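D-glyceraldehyde dehydrogenase (NADP(+)) (Thermoplasma acidophilum, PDB 5IZD) catalyses the NADP-dependent oxidation of D-glyceraldehyde to glycerate in the non-phosphorylated Entner-Doudoroff pathway of carbohydrate degradation. Local coordinates at residues 17-22 with 33-38; 59-64 with 113-118; 88-93 with 175-180; 130-135 with 472-477. One frame throughout, in Å; residues are numbered along the deposited sequence.

Contact 1 (17-22 with 33-38); sequences GKTVDK and RFEAAT
V20 sits over one face of the F34 ring, and this pair is the tight part of an antiparallel beta hairpin. V20 CB stands 3.8 Å from the F34 ring centroid in a CH-pi contact, offset toward CZ. F34 gets there because its CG lies between its own backbone N and carbonyl carbon (chi1 58°), folding the ring back across the neighbouring strand. In the backbone the same two residues form a hydrogen-bonded pair: V20 N to F34 O at 3.0 Å, with F34 N returning a bond to V20 O. A36 N adds a third bond, to K18 O.

The face bearing D21 and R33 is looser. Their side chains run side by side, with D21 OD1 against R33 CG at 3.4 Å, but the charges stay apart, D21 OD1 to R33 NH1 being 4.4 Å; R33 makes its salt bridge with D2 instead. K18 and T19 are exposed, T19 CG2 resting against the E35 carboxylate that S14 N holds.

Replacing F34 with an alanine would probably leave V20 without the ring face it rests on and open a gap beside S175.

Strand 19-23 is an edge strand of a four-stranded sheet; strand 30-35 pairs on its other side with strand 2-7, and F34 packs on S175 of the loop before helix 178-190 and on P178 at its head.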
# COMPACT_ATOMS: atom_id res chain seq x y z
N GLY A 17 -8.81 -6.41 49.22
CA GLY A 17 -10.24 -6.66 49.29
C GLY A 17 -11.23 -5.51 49.11
O GLY A 17 -12.42 -5.73 49.24
N LYS A 18 -10.77 -4.29 48.81
CA LYS A 18 -11.67 -3.14 48.69
C LYS A 18 -12.47 -3.15 47.40
O LYS A 18 -12.01 -3.69 46.36
CB LYS A 18 -10.90 -1.82 48.86
CG LYS A 18 -10.65 -1.44 50.33
CD LYS A 18 -9.44 -0.53 50.50
CE LYS A 18 -9.06 -0.42 51.98
NZ LYS A 18 -7.81 0.43 52.08
N THR A 19 -13.66 -2.56 47.47
CA THR A 19 -14.56 -2.43 46.32
C THR A 19 -15.18 -1.03 46.21
O THR A 19 -15.18 -0.30 47.18
CB THR A 19 -15.72 -3.42 46.41
OG1 THR A 19 -16.49 -3.13 47.56
CG2 THR A 19 -15.20 -4.85 46.51
N VAL A 20 -15.75 -0.72 45.05
CA VAL A 20 -16.34 0.57 44.75
C VAL A 20 -17.77 0.35 44.23
O VAL A 20 -18.01 -0.59 43.45
CB VAL A 20 -15.52 1.27 43.66
CG1 VAL A 20 -16.06 2.67 43.36
CG2 VAL A 20 -14.04 1.34 44.04
N ASP A 21 -18.70 1.20 44.66
CA ASP A 21 -20.08 1.08 44.20
C ASP A 21 -20.28 1.59 42.76
O ASP A 21 -19.71 2.59 42.37
CB ASP A 21 -21.03 1.86 45.13
CG ASP A 21 -21.11 1.26 46.51
OD1 ASP A 21 -20.80 0.05 46.65
OD2 ASP A 21 -21.52 1.98 47.46
N LYS A 22 -21.17 0.92 42.05
CA LYS A 22 -21.70 1.37 40.75
C LYS A 22 -23.16 1.80 40.94
O LYS A 22 -23.98 1.02 41.45
CB LYS A 22 -21.62 0.23 39.74
CG LYS A 22 -22.57 0.31 38.54
CD LYS A 22 -22.22 1.45 37.67
CE LYS A 22 -23.24 1.56 36.56
NZ LYS A 22 -23.13 2.91 35.90
N ARG A 33 -21.00 -3.61 42.25
CA ARG A 33 -19.70 -3.24 42.80
C ARG A 33 -18.63 -3.82 41.92
O ARG A 33 -18.85 -4.79 41.21
CB ARG A 33 -19.52 -3.81 44.22
CG ARG A 33 -20.12 -2.97 45.34
CD ARG A 33 -20.46 -3.82 46.58
NE ARG A 33 -21.39 -4.88 46.17
CZ ARG A 33 -22.70 -4.72 45.92
NH1 ARG A 33 -23.34 -3.55 46.13
NH2 ARG A 33 -23.41 -5.76 45.49
N PHE A 34 -17.45 -3.24 42.01
CA PHE A 34 -16.28 -3.80 41.36
C PHE A 34 -15.08 -3.74 42.28
O PHE A 34 -15.03 -2.93 43.21
CB PHE A 34 -16.00 -3.09 40.03
CG PHE A 34 -15.81 -1.60 40.12
CD1 PHE A 34 -16.89 -0.71 40.07
CD2 PHE A 34 -14.53 -1.06 40.22
CE1 PHE A 34 -16.69 0.69 40.09
CE2 PHE A 34 -14.32 0.34 40.22
CZ PHE A 34 -15.39 1.21 40.14
N GLU A 35 -14.12 -4.60 42.01
CA GLU A 35 -12.89 -4.62 42.82
C GLU A 35 -12.00 -3.39 42.56
O GLU A 35 -11.83 -2.94 41.40
CB GLU A 35 -12.12 -5.92 42.57
CG GLU A 35 -12.93 -7.16 42.90
CD GLU A 35 -13.13 -7.32 44.41
OE1 GLU A 35 -12.10 -7.26 45.15
OE2 GLU A 35 -14.28 -7.49 44.84
N ALA A 36 -11.49 -2.80 43.65
CA ALA A 36 -10.46 -1.74 43.55
C ALA A 36 -9.06 -2.30 43.46
O ALA A 36 -8.42 -2.54 44.45
CB ALA A 36 -10.57 -0.75 44.72
N ALA A 37 -8.57 -2.56 42.26
CA ALA A 37 -7.22 -3.13 42.14
C ALA A 37 -6.12 -2.28 42.85
O ALA A 37 -6.14 -1.07 42.78
CB ALA A 37 -6.85 -3.30 40.65
N THR A 38 -5.13 -2.92 43.47
CA THR A 38 -3.95 -2.21 43.97
C THR A 38 -2.81 -2.09 42.92
O THR A 38 -2.80 -2.77 41.89
CB THR A 38 -3.33 -2.96 45.14
OG1 THR A 38 -2.82 -4.23 44.67
CG2 THR A 38 -4.35 -3.20 46.21

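Contact 2 (59-64 with 113-118); sequences LGSVER and EWARKL
S61 and R116 meet through one well-defined bond: the backbone N of R116 donates to S61 OG at 2.8 Å, with an N-H...O angle of 144°. V62, R116 and S61 bury the most surface here, with A115 close behind. S61 holds its OG between its own backbone N and carbonyl carbon (chi1 71°), and from there the hydroxyl reaches the backbone between A115 and R116. The same oxygen is also hydrogen-bonded to E124 of the third subunit, so one serine hydroxyl joins helix, turn and a neighbouring chain.

V62 touches the arginine by its CG2 branch alone. V62 CG2 lies 3.4 Å from R116 CD, where the aliphatic chain passes into the guanidinium, and about as near to NE, the two side chains crossing at a slant. The R116 chain is stretched out from CG to NE, which carries its guanidinium past the valine to D106 and Q444 of the second subunit. A115 fills in behind, its CB 3.9 Å from S61 O.

Within 113-118 the chain is braced by K117, whose NZ curls back to E113 O at 2.8 Å and A115 O at 3.0 Å; beyond the two segments, K117 forms a salt bridge with E113 of the second subunit.

What results is a turn between helix 94-112 and strand 120-124 resting on the long helix 39-77 at its kink, in an arrangement that belongs to the oligomer interface of this dimer-of-dimers aldehyde dehydrogenase, away from the annotated catalytic and cofactor sites.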
# COMPACT_ATOMS: atom_id res chain seq x y z
N LEU A 59 2.27 -17.82 18.02
CA LEU A 59 1.11 -18.48 17.40
C LEU A 59 0.80 -18.03 15.97
O LEU A 59 0.21 -18.78 15.21
CB LEU A 59 -0.18 -18.22 18.20
CG LEU A 59 -0.52 -18.95 19.49
CD1 LEU A 59 -1.99 -18.62 19.84
CD2 LEU A 59 -0.34 -20.43 19.33
N GLY A 60 1.13 -16.78 15.63
CA GLY A 60 0.77 -16.20 14.36
C GLY A 60 -0.66 -15.65 14.31
O GLY A 60 -1.54 -16.04 15.09
N SER A 61 -0.88 -14.77 13.33
CA SER A 61 -2.15 -14.08 13.22
C SER A 61 -3.32 -15.02 12.89
O SER A 61 -4.42 -14.82 13.43
CB SER A 61 -2.05 -12.91 12.24
OG SER A 61 -1.93 -13.35 10.91
N VAL A 62 -3.10 -16.09 12.12
CA VAL A 62 -4.23 -16.99 11.74
C VAL A 62 -4.84 -17.69 12.97
O VAL A 62 -6.07 -17.69 13.16
CB VAL A 62 -3.87 -18.09 10.72
CG1 VAL A 62 -5.02 -19.05 10.45
CG2 VAL A 62 -3.44 -17.46 9.40
N GLU A 63 -3.96 -18.29 13.76
CA GLU A 63 -4.39 -18.94 14.98
C GLU A 63 -4.97 -17.94 15.98
O GLU A 63 -5.94 -18.27 16.64
CB GLU A 63 -3.25 -19.75 15.58
CG GLU A 63 -2.91 -21.02 14.78
CD GLU A 63 -4.09 -22.00 14.55
OE1 GLU A 63 -4.22 -22.53 13.43
OE2 GLU A 63 -4.94 -22.21 15.43
N ARG A 64 -4.43 -16.72 16.04
CA ARG A 64 -4.98 -15.74 16.95
C ARG A 64 -6.37 -15.35 16.46
O ARG A 64 -7.28 -15.24 17.26
CB ARG A 64 -4.06 -14.52 17.17
CG ARG A 64 -2.76 -14.78 17.90
CD ARG A 64 -2.00 -13.51 18.21
NE ARG A 64 -1.61 -12.73 17.02
CZ ARG A 64 -0.44 -12.80 16.36
NH1 ARG A 64 0.53 -13.61 16.77
NH2 ARG A 64 -0.24 -12.01 15.29
N GLU A 113 -10.44 -10.23 10.50
CA GLU A 113 -10.20 -10.44 9.03
C GLU A 113 -8.86 -9.92 8.48
O GLU A 113 -8.48 -10.27 7.35
CB GLU A 113 -11.34 -9.87 8.19
CG GLU A 113 -12.72 -10.60 8.37
CD GLU A 113 -13.88 -9.83 7.76
OE1 GLU A 113 -13.73 -8.60 7.62
OE2 GLU A 113 -14.95 -10.39 7.40
N TRP A 114 -8.14 -9.17 9.29
CA TRP A 114 -6.83 -8.68 8.92
C TRP A 114 -5.73 -9.73 9.07
O TRP A 114 -4.60 -9.46 8.79
CB TRP A 114 -6.48 -7.42 9.66
CG TRP A 114 -7.05 -6.23 9.06
CD1 TRP A 114 -8.01 -5.49 9.56
CD2 TRP A 114 -6.64 -5.61 7.84
NE1 TRP A 114 -8.28 -4.44 8.75
CE2 TRP A 114 -7.45 -4.50 7.67
CE3 TRP A 114 -5.69 -5.90 6.88
CZ2 TRP A 114 -7.32 -3.66 6.59
CZ3 TRP A 114 -5.59 -5.07 5.80
CH2 TRP A 114 -6.39 -3.97 5.66
N ALA A 115 -6.08 -10.93 9.51
CA ALA A 115 -5.12 -12.00 9.65
C ALA A 115 -4.30 -12.25 8.34
O ALA A 115 -4.84 -12.30 7.25
CB ALA A 115 -5.80 -13.28 10.12
N ARG A 116 -3.00 -12.38 8.51
CA ARG A 116 -2.03 -12.60 7.43
C ARG A 116 -2.16 -11.66 6.22
O ARG A 116 -1.91 -12.02 5.11
CB ARG A 116 -1.94 -14.08 7.03
CG ARG A 116 -3.19 -14.68 6.46
CD ARG A 116 -3.07 -16.18 6.24
NE ARG A 116 -4.37 -16.78 6.08
CZ ARG A 116 -4.64 -17.89 5.44
NH1 ARG A 116 -3.70 -18.61 4.85
NH2 ARG A 116 -5.88 -18.30 5.42
N LYS A 117 -2.54 -10.43 6.50
CA LYS A 117 -2.72 -9.40 5.49
C LYS A 117 -2.00 -8.09 5.80
O LYS A 117 -2.01 -7.22 4.99
CB LYS A 117 -4.19 -9.12 5.27
CG LYS A 117 -4.96 -10.22 4.58
CD LYS A 117 -6.42 -9.87 4.54
CE LYS A 117 -7.34 -11.06 4.40
NZ LYS A 117 -7.23 -11.98 5.54
N LEU A 118 -1.39 -7.94 6.96
CA LEU A 118 -0.69 -6.71 7.32
C LEU A 118 0.80 -6.94 7.06
O LEU A 118 1.57 -7.18 7.93
CB LEU A 118 -0.95 -6.33 8.76
CG LEU A 118 -2.40 -5.91 9.04
CD1 LEU A 118 -2.65 -5.82 10.52
CD2 LEU A 118 -2.76 -4.62 8.35

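Contact 3 (88-93 with 175-180); sequences EENGKP and SDTPGS. With NAP (NADP nicotinamide-adenine-dinucleotide phosphate), chain I.
E89 and T177 bring the two backbones nearest, their CA atoms 6.1 Å apart, where the last turn of helix 79-90 faces the beginning of helix 178-190. The E89 side chain, extended beyond CG, delivers its carboxylate to the backbone amides of that helix's first turn. E89 OE1 accepts from G179 N at 2.8 Å on its syn side, somewhat out of the carboxylate plane, while S180 N reaches E89 OE2 at 3.2 Å from above that plane. A negative group against these N-H ends is probably favoured by the helix dipole. G179 suits the place, since a CB there would run into E89 OE1.

A water completes the grip on OE2: it donates to E89 OE2 at 2.6 Å and to N90 OD1, and accepts from S180 OG. N90 OD1 also lies 3.3 Å from the T177 CG2 methyl, and its ND2 is bound to W148 O.

S175, just upstream, holds the cofactor's 2'-phosphate through its N to O2X and its OG to O1X at 2.6 Å. The contact joins the end of helix 79-90 to the start of helix 178-190 and the loop before it, with S180 packed on L82 and I85 of the first helix.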
# COMPACT_ATOMS: atom_id res chain seq x y z
N GLU A 88 -28.71 -1.53 31.73
CA GLU A 88 -28.67 -1.38 33.21
C GLU A 88 -27.57 -0.37 33.65
O GLU A 88 -27.83 0.52 34.46
CB GLU A 88 -28.46 -2.73 33.93
CG GLU A 88 -29.63 -3.72 33.93
N GLU A 89 -26.35 -0.49 33.10
CA GLU A 89 -25.25 0.39 33.50
C GLU A 89 -25.30 1.80 32.98
O GLU A 89 -24.81 2.74 33.61
CB GLU A 89 -23.87 -0.21 33.13
CG GLU A 89 -23.49 -1.47 33.93
CD GLU A 89 -21.98 -1.82 33.79
OE1 GLU A 89 -21.39 -2.18 34.84
OE2 GLU A 89 -21.36 -1.73 32.67
N ASN A 90 -25.83 1.95 31.78
CA ASN A 90 -25.81 3.23 31.07
C ASN A 90 -27.20 3.84 30.91
O ASN A 90 -27.30 5.02 30.71
CB ASN A 90 -25.17 3.06 29.70
CG ASN A 90 -23.66 2.81 29.77
OD1 ASN A 90 -23.21 1.78 30.31
ND2 ASN A 90 -22.88 3.73 29.23
N GLY A 91 -28.27 3.04 31.02
CA GLY A 91 -29.65 3.53 30.83
C GLY A 91 -29.93 3.80 29.36
O GLY A 91 -30.89 4.50 29.05
N LYS A 92 -29.12 3.25 28.45
CA LYS A 92 -29.33 3.46 27.00
C LYS A 92 -30.68 2.94 26.51
O LYS A 92 -31.11 1.84 26.92
CB LYS A 92 -28.28 2.75 26.15
CG LYS A 92 -26.86 3.21 26.37
CD LYS A 92 -25.99 3.11 25.13
CE LYS A 92 -24.57 3.45 25.53
NZ LYS A 92 -23.71 3.54 24.36
N PRO A 93 -31.35 3.70 25.63
CA PRO A 93 -32.52 3.09 24.99
C PRO A 93 -32.20 1.74 24.31
O PRO A 93 -31.09 1.56 23.77
CB PRO A 93 -32.92 4.14 23.97
CG PRO A 93 -32.55 5.43 24.62
CD PRO A 93 -31.22 5.11 25.22
N SER A 175 -14.65 3.47 35.55
CA SER A 175 -15.31 3.12 36.82
C SER A 175 -16.83 3.24 36.78
O SER A 175 -17.49 2.68 37.67
CB SER A 175 -14.78 3.98 37.96
OG SER A 175 -13.47 3.57 38.24
N ASP A 176 -17.38 3.91 35.78
CA ASP A 176 -18.83 3.94 35.64
C ASP A 176 -19.43 2.70 34.97
O ASP A 176 -20.64 2.51 35.05
CB ASP A 176 -19.27 5.17 34.85
CG ASP A 176 -19.03 6.46 35.59
OD1 ASP A 176 -19.82 6.75 36.51
OD2 ASP A 176 -18.06 7.17 35.27
N THR A 177 -18.61 1.88 34.29
CA THR A 177 -19.12 0.80 33.45
C THR A 177 -18.22 -0.45 33.48
O THR A 177 -17.88 -0.99 32.43
CB THR A 177 -19.30 1.22 31.97
OG1 THR A 177 -18.04 1.61 31.41
CG2 THR A 177 -20.31 2.33 31.79
N PRO A 178 -17.92 -0.99 34.68
CA PRO A 178 -17.14 -2.20 34.71
C PRO A 178 -17.79 -3.46 34.06
O PRO A 178 -17.06 -4.32 33.57
CB PRO A 178 -16.96 -2.43 36.21
CG PRO A 178 -18.19 -1.87 36.85
CD PRO A 178 -18.34 -0.59 36.04
N GLY A 179 -19.13 -3.58 34.09
CA GLY A 179 -19.86 -4.84 33.84
C GLY A 179 -19.75 -5.27 32.36
O GLY A 179 -19.53 -6.45 32.04
N SER A 180 -19.91 -4.33 31.47
CA SER A 180 -19.92 -4.69 30.05
C SER A 180 -18.51 -5.15 29.62
O SER A 180 -18.36 -6.11 28.87
CB SER A 180 -20.53 -3.56 29.20
OG SER A 180 -19.80 -2.37 29.37
PA NAP I . -11.96 9.94 31.45
O1A NAP I . -11.62 10.46 32.82
O2A NAP I . -11.18 10.47 30.27
O5B NAP I . -11.89 8.31 31.49
C5B NAP I . -11.42 7.48 30.41
C4B NAP I . -10.61 6.29 30.95
O4B NAP I . -9.36 6.75 31.50
C3B NAP I . -11.31 5.57 32.12
O3B NAP I . -10.97 4.15 32.09
C2B NAP I . -10.71 6.23 33.33
O2B NAP I . -10.88 5.49 34.54
C1B NAP I . -9.27 6.36 32.90
N9A NAP I . -8.46 7.32 33.66
C8A NAP I . -8.88 8.38 34.41
N7A NAP I . -7.87 9.02 34.97
C5A NAP I . -6.74 8.34 34.50
C6A NAP I . -5.38 8.54 34.71
N6A NAP I . -4.89 9.53 35.47
N1A NAP I . -4.51 7.70 34.12
C2A NAP I . -4.99 6.68 33.37
N3A NAP I . -6.28 6.41 33.13
C4A NAP I . -7.11 7.31 33.73
O3 NAP I . -13.51 10.23 31.22
PN NAP I . -14.60 10.93 32.17
O1N NAP I . -14.82 10.09 33.41
O2N NAP I . -15.87 11.17 31.39
O5D NAP I . -13.96 12.28 32.57
P2B NAP I . -11.99 6.03 35.65
O1X NAP I . -11.87 5.09 36.85
O2X NAP I . -13.31 5.92 35.06
O3X NAP I . -11.65 7.43 36.06
O HOH W 1 -22.20 -1.02 30.29

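Contact 4 (130-135 with 472-477); sequences RKIFQY and NIYVDY
Antiparallel strands of the beta extension that links subunits in aldehyde dehydrogenases pair here, 130-135 against 472-476. Backbone bonds close two hydrogen-bonded pairs, K131 with V475 and F133 with I473. On the face carrying R130, I132 and Q134 the middle pair is I132 and Y474, side by side: I132 CG1 stands over the ring face, 4.0 Å from the centroid, and Y474 OH goes on to A442 of the fourth subunit. Q134 NE2 donates nearly straight to N472 OD1 at 2.9 Å, while N472 ND2 goes to Y446 and G431 of the fourth subunit, a strand of which continues the sheet.

On the other face, I473 CD1 lies over the Y135 ring, 4.2 Å from its centroid, and V475 CG2 meets the F133 ring at its edge; that ring also meets F133 of the third subunit. K131 NZ bonds Y477 OH at 3.1 Å and forms a salt bridge with E426 of the second subunit.

With chi1 at -173°, the D476 carboxylate swings away from its own backbone N, putting OD2 in the arginine's path. The guanidinium comes side-on, its plane 75° from the carboxylate's, and grips that oxygen with both NE and NH2. A methionine in place of R130 would probably leave the buried D476 carboxylate without its opposite charge. The two bonds are R130 NE to D476 OD2, 2.7 Å, and R130 NH2 to D476 OD2, 3.1 Å.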
# COMPACT_ATOMS: atom_id res chain seq x y z
N ARG A 130 22.63 -6.18 -1.37
CA ARG A 130 22.05 -5.69 -0.14
C ARG A 130 20.54 -5.52 -0.32
O ARG A 130 20.07 -5.07 -1.38
CB ARG A 130 22.66 -4.34 0.23
CG ARG A 130 24.00 -4.47 0.91
CD ARG A 130 24.66 -3.11 1.09
NE ARG A 130 25.97 -3.27 1.70
CZ ARG A 130 26.70 -2.30 2.21
NH1 ARG A 130 26.31 -1.03 2.16
NH2 ARG A 130 27.88 -2.59 2.74
N LYS A 131 19.81 -5.87 0.72
CA LYS A 131 18.35 -5.60 0.81
C LYS A 131 18.04 -5.07 2.20
O LYS A 131 18.80 -5.27 3.15
CB LYS A 131 17.50 -6.86 0.52
CG LYS A 131 17.63 -7.43 -0.92
CD LYS A 131 17.04 -6.47 -1.96
CE LYS A 131 17.17 -6.91 -3.41
NZ LYS A 131 18.59 -6.85 -3.91
N ILE A 132 16.90 -4.39 2.31
CA ILE A 132 16.39 -3.92 3.60
C ILE A 132 15.01 -4.57 3.83
O ILE A 132 14.08 -4.33 3.09
CB ILE A 132 16.37 -2.39 3.61
CG1 ILE A 132 17.77 -1.85 3.41
CG2 ILE A 132 15.79 -1.88 4.95
CD1 ILE A 132 17.79 -0.35 3.20
N PHE A 133 14.91 -5.42 4.83
CA PHE A 133 13.67 -6.12 5.14
C PHE A 133 12.95 -5.31 6.21
O PHE A 133 13.50 -5.00 7.29
CB PHE A 133 13.96 -7.55 5.57
CG PHE A 133 14.63 -8.36 4.52
CD1 PHE A 133 13.90 -8.89 3.48
CD2 PHE A 133 16.02 -8.48 4.49
CE1 PHE A 133 14.54 -9.58 2.44
CE2 PHE A 133 16.65 -9.21 3.49
CZ PHE A 133 15.90 -9.76 2.46
N GLN A 134 11.70 -4.97 5.95
CA GLN A 134 10.93 -4.26 6.98
C GLN A 134 9.82 -5.13 7.52
O GLN A 134 8.89 -5.39 6.83
CB GLN A 134 10.43 -2.96 6.40
CG GLN A 134 11.61 -2.10 5.98
CD GLN A 134 11.22 -0.83 5.32
OE1 GLN A 134 10.35 -0.80 4.45
NE2 GLN A 134 11.87 0.25 5.71
N TYR A 135 9.95 -5.58 8.76
CA TYR A 135 8.96 -6.47 9.37
C TYR A 135 7.99 -5.65 10.20
O TYR A 135 8.37 -4.62 10.72
CB TYR A 135 9.62 -7.47 10.33
CG TYR A 135 10.35 -8.61 9.71
CD1 TYR A 135 10.86 -8.54 8.43
CD2 TYR A 135 10.56 -9.80 10.42
CE1 TYR A 135 11.55 -9.59 7.88
CE2 TYR A 135 11.26 -10.86 9.84
CZ TYR A 135 11.75 -10.73 8.57
OH TYR A 135 12.45 -11.71 7.93
N ASN A 472 13.66 -2.72 10.86
CA ASN A 472 14.44 -2.96 9.63
C ASN A 472 15.58 -3.92 9.88
O ASN A 472 16.24 -3.88 10.93
CB ASN A 472 15.08 -1.68 9.04
CG ASN A 472 14.15 -0.46 9.05
OD1 ASN A 472 13.59 -0.06 8.01
ND2 ASN A 472 13.98 0.13 10.24
N ILE A 473 15.84 -4.73 8.88
CA ILE A 473 17.00 -5.57 8.87
C ILE A 473 17.74 -5.31 7.54
O ILE A 473 17.21 -5.58 6.48
CB ILE A 473 16.63 -7.05 9.04
CG1 ILE A 473 15.76 -7.25 10.30
CG2 ILE A 473 17.89 -7.87 9.16
CD1 ILE A 473 14.26 -7.19 10.05
N TYR A 474 18.97 -4.83 7.66
CA TYR A 474 19.82 -4.45 6.55
C TYR A 474 20.74 -5.64 6.38
O TYR A 474 21.47 -5.98 7.31
CB TYR A 474 20.64 -3.22 6.92
CG TYR A 474 19.93 -1.86 6.88
CD1 TYR A 474 19.00 -1.50 7.84
CD2 TYR A 474 20.23 -0.94 5.86
CE1 TYR A 474 18.36 -0.28 7.81
CE2 TYR A 474 19.63 0.32 5.82
CZ TYR A 474 18.67 0.63 6.79
OH TYR A 474 18.12 1.88 6.72
N VAL A 475 20.70 -6.31 5.24
CA VAL A 475 21.55 -7.48 5.07
C VAL A 475 22.48 -7.24 3.90
O VAL A 475 22.02 -6.79 2.87
CB VAL A 475 20.72 -8.76 4.81
CG1 VAL A 475 21.67 -9.95 4.65
CG2 VAL A 475 19.77 -9.07 5.97
N ASP A 476 23.77 -7.57 4.08
CA ASP A 476 24.75 -7.60 2.99
C ASP A 476 25.11 -9.06 2.73
O ASP A 476 25.69 -9.72 3.54
CB ASP A 476 25.99 -6.80 3.37
CG ASP A 476 27.01 -6.65 2.20
OD1 ASP A 476 27.39 -7.67 1.58
OD2 ASP A 476 27.46 -5.52 1.91
N TYR A 477 24.81 -9.54 1.55
CA TYR A 477 25.14 -10.90 1.15
C TYR A 477 26.08 -10.98 -0.08
O TYR A 477 26.09 -11.96 -0.83
CB TYR A 477 23.88 -11.66 0.86
CG TYR A 477 22.90 -10.98 -0.06
CD1 TYR A 477 21.94 -10.12 0.46
CD2 TYR A 477 22.91 -11.22 -1.46
CE1 TYR A 477 21.02 -9.49 -0.37
CE2 TYR A 477 21.99 -10.62 -2.29
CZ TYR A 477 21.04 -9.76 -1.73
OH TYR A 477 20.08 -9.15 -2.48

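Contacts 1 and 3 work as neighbours at the cofactor end of the chain, their centres 16 Å apart. K22 of contact 1 sends its NZ to D176 O at 2.7 Å and to E89 O at 2.8 Å, probable hydrogen bonds that tie the hairpin to both segments of contact 3. The 2'-phosphate of NADP is bound by S175 of contact 3, and the F34 side chain is about 6 Å from the cofactor at the nearest atoms. Contacts 2 and 4 form the other pair, on the subunit interfaces: their centres are 23 Å apart, their nearest atoms about 7 Å, and both touch the third subunit. Contacts 3 and 4 lie on opposite sides of the chain's centre, with 50 Å between their own centres.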